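Local coordinates for penicillin-binding protein PbpB (Mycobacterium tuberculosis, PDB 6KGU) that cross-links peptidoglycan as a penicillin-sensitive transpeptidase of cell wall synthesis and is inactivated by beta-lactam antibiotics such as aztreonam, at residues A[496-501]-A[532-537]. Sequence-based numbering, arbitrary orientation. Where two conformers were deposited one is given.
Sequences ITFAGI and PLFHNI. With CO (cobalt (II) ion), chain C.
F498 and F534 bring strand 496-501 and helix 532-537 together, with the two axes 9.1 Å apart at closest approach and their N-to-C directions 33° from parallel. Both side chains set out from the backbone toward the other segment. The F534 ring does most of the touching. CE1 of F498 stands over one of its faces, near the rim, 3.4 Å from CG of F534. CD1 of F498 comes in beside it, 3.6 Å from CD2 of F534. The ring planes meet at 42° with centroids 4.7 Å apart, which is an oblique aromatic pair. In F534, CG is anti to the backbone N (chi1 173°), and this carries the ring along the strand toward G500. There CE2 of F534 lies 3.4 Å from CA of G500. G500 has no side chain, and CE2 of F534 comes close to the main chain there. I501 adds only a looser contact through its backbone N. A465 packs on F498, and I513 of the adjacent strand 509-516 packs on F534. On the next helical position, H535 turns away from the strand and binds a cobalt ion through NE2 at 2.1 Å. Its ND1 is hydrogen-bonded to O of G466. The contact joins the C-terminal helix 531-544 to the central antiparallel sheet of the transpeptidase domain, on the face turned from helix 390-401. It is buried and rests on apolar packing, so here shape and close fit, rather than polar bonds, probably hold helix and strand together.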
loop_
_atom_site.group_PDB
_atom_site.type_symbol
_atom_site.label_atom_id
_atom_site.label_comp_id
_atom_site.label_asym_id
_atom_site.label_seq_id
_atom_site.Cartn_x
_atom_site.Cartn_y
_atom_site.Cartn_z
ATOM N N ILE A 496 11.782 -4.253 -2.619
ATOM C CA ILE A 496 10.888 -5.270 -3.161
ATOM C C ILE A 496 9.456 -4.859 -2.843
ATOM O O ILE A 496 9.138 -4.552 -1.689
ATOM C CB ILE A 496 11.204 -6.650 -2.562
ATOM C CG1 ILE A 496 12.685 -6.987 -2.780
ATOM C CG2 ILE A 496 10.227 -7.722 -3.073
ATOM C CD1 ILE A 496 13.179 -6.812 -4.157
ATOM N N THR A 497 8.590 -4.883 -3.853
ATOM C CA THR A 497 7.182 -4.543 -3.702
ATOM C C THR A 497 6.314 -5.627 -4.314
ATOM O O THR A 497 6.742 -6.357 -5.212
ATOM C CB THR A 497 6.839 -3.212 -4.380
ATOM O OG1 THR A 497 7.349 -3.208 -5.719
ATOM C CG2 THR A 497 7.445 -2.044 -3.593
ATOM N N PHE A 498 5.098 -5.744 -3.791
ATOM C CA PHE A 498 4.031 -6.476 -4.452
ATOM C C PHE A 498 2.743 -5.721 -4.181
ATOM O O PHE A 498 2.519 -5.251 -3.063
ATOM C CB PHE A 498 3.888 -7.946 -3.967
ATOM C CG PHE A 498 3.008 -8.807 -4.880
ATOM C CD1 PHE A 498 1.625 -8.800 -4.755
ATOM C CD2 PHE A 498 3.572 -9.584 -5.883
ATOM C CE1 PHE A 498 0.824 -9.567 -5.595
ATOM C CE2 PHE A 498 2.773 -10.342 -6.739
ATOM C CZ PHE A 498 1.395 -10.330 -6.592
ATOM N N ALA A 499 1.910 -5.586 -5.204
ATOM C CA ALA A 499 0.575 -5.038 -5.017
ATOM C C ALA A 499 -0.376 -5.942 -5.774
ATOM O O ALA A 499 -0.090 -6.309 -6.916
ATOM C CB ALA A 499 0.463 -3.596 -5.521
ATOM N N GLY A 500 -1.476 -6.331 -5.137
ATOM C CA GLY A 500 -2.395 -7.222 -5.814
ATOM C C GLY A 500 -3.823 -6.993 -5.375
ATOM O O GLY A 500 -4.110 -6.207 -4.467
ATOM N N ILE A 501 -4.721 -7.722 -6.027
ATOM C CA ILE A 501 -6.163 -7.580 -5.851
ATOM C C ILE A 501 -6.743 -8.971 -5.648
ATOM O O ILE A 501 -6.426 -9.891 -6.411
ATOM C CB ILE A 501 -6.804 -6.891 -7.073
ATOM C CG1 ILE A 501 -6.236 -5.465 -7.248
ATOM C CG2 ILE A 501 -8.323 -6.881 -6.973
ATOM C CD1 ILE A 501 -6.530 -4.825 -8.626
ATOM N N PRO A 532 5.203 -14.431 -1.759
ATOM C CA PRO A 532 4.654 -15.344 -0.735
ATOM C C PRO A 532 3.875 -14.646 0.351
ATOM O O PRO A 532 2.926 -15.235 0.881
ATOM C CB PRO A 532 5.899 -16.043 -0.169
ATOM C CG PRO A 532 6.919 -15.934 -1.265
ATOM C CD PRO A 532 6.664 -14.592 -1.888
ATOM N N LEU A 533 4.231 -13.403 0.705
ATOM C CA LEU A 533 3.471 -12.710 1.738
ATOM C C LEU A 533 2.089 -12.320 1.224
ATOM O O LEU A 533 1.095 -12.385 1.963
ATOM C CB LEU A 533 4.247 -11.493 2.233
ATOM C CG LEU A 533 3.594 -10.622 3.300
ATOM C CD1 LEU A 533 3.108 -11.459 4.488
ATOM C CD2 LEU A 533 4.605 -9.575 3.762
ATOM N N PHE A 534 2.003 -11.927 -0.043
ATOM C CA PHE A 534 0.690 -11.682 -0.627
ATOM C C PHE A 534 -0.134 -12.966 -0.651
ATOM O O PHE A 534 -1.330 -12.948 -0.348
ATOM C CB PHE A 534 0.834 -11.109 -2.040
ATOM C CG PHE A 534 -0.486 -10.988 -2.779
ATOM C CD1 PHE A 534 -0.979 -12.056 -3.532
ATOM C CD2 PHE A 534 -1.229 -9.801 -2.720
ATOM C CE1 PHE A 534 -2.204 -11.950 -4.207
ATOM C CE2 PHE A 534 -2.447 -9.675 -3.402
ATOM C CZ PHE A 534 -2.932 -10.764 -4.144
ATOM N N HIS A 535 0.491 -14.076 -1.051
ATOM C CA HIS A 535 -0.154 -15.390 -1.042
ATOM C C HIS A 535 -0.802 -15.692 0.304
ATOM O O HIS A 535 -1.992 -16.036 0.374
ATOM C CB HIS A 535 0.889 -16.461 -1.368
ATOM C CG HIS A 535 0.356 -17.856 -1.331
ATOM N ND1 HIS A 535 -0.229 -18.450 -2.423
ATOM C CD2 HIS A 535 0.328 -18.779 -0.339
ATOM C CE1 HIS A 535 -0.607 -19.676 -2.107
ATOM N NE2 HIS A 535 -0.276 -19.901 -0.851
ATOM N N ASN A 536 -0.021 -15.558 1.380
ATOM C CA ASN A 536 -0.503 -15.860 2.725
ATOM C C ASN A 536 -1.681 -14.974 3.108
ATOM O O ASN A 536 -2.711 -15.454 3.585
ATOM C CB ASN A 536 0.631 -15.673 3.737
ATOM C CG ASN A 536 1.742 -16.677 3.558
ATOM O OD1 ASN A 536 1.571 -17.683 2.877
ATOM N ND2 ASN A 536 2.891 -16.416 4.184
ATOM N N ILE A 537 -1.533 -13.660 2.928
ATOM C CA ILE A 537 -2.573 -12.731 3.372
ATOM C C ILE A 537 -3.830 -12.876 2.523
ATOM O O ILE A 537 -4.943 -12.979 3.046
ATOM C CB ILE A 537 -2.057 -11.282 3.354
ATOM C CG1 ILE A 537 -0.970 -11.090 4.421
ATOM C CG2 ILE A 537 -3.221 -10.281 3.552
ATOM C CD1 ILE A 537 -0.153 -9.843 4.232
HETATM CO CO CO C . -0.713 -21.487 0.535
HETATM O O HOH W 1 0.071 -20.487 2.312
HETATM O O HOH W 2 -1.290 -20.259 2.170
HETATM O O HOH W 3 -2.550 -21.234 0.561
HETATM O O HOH W 4 -2.212 -21.993 -0.920
#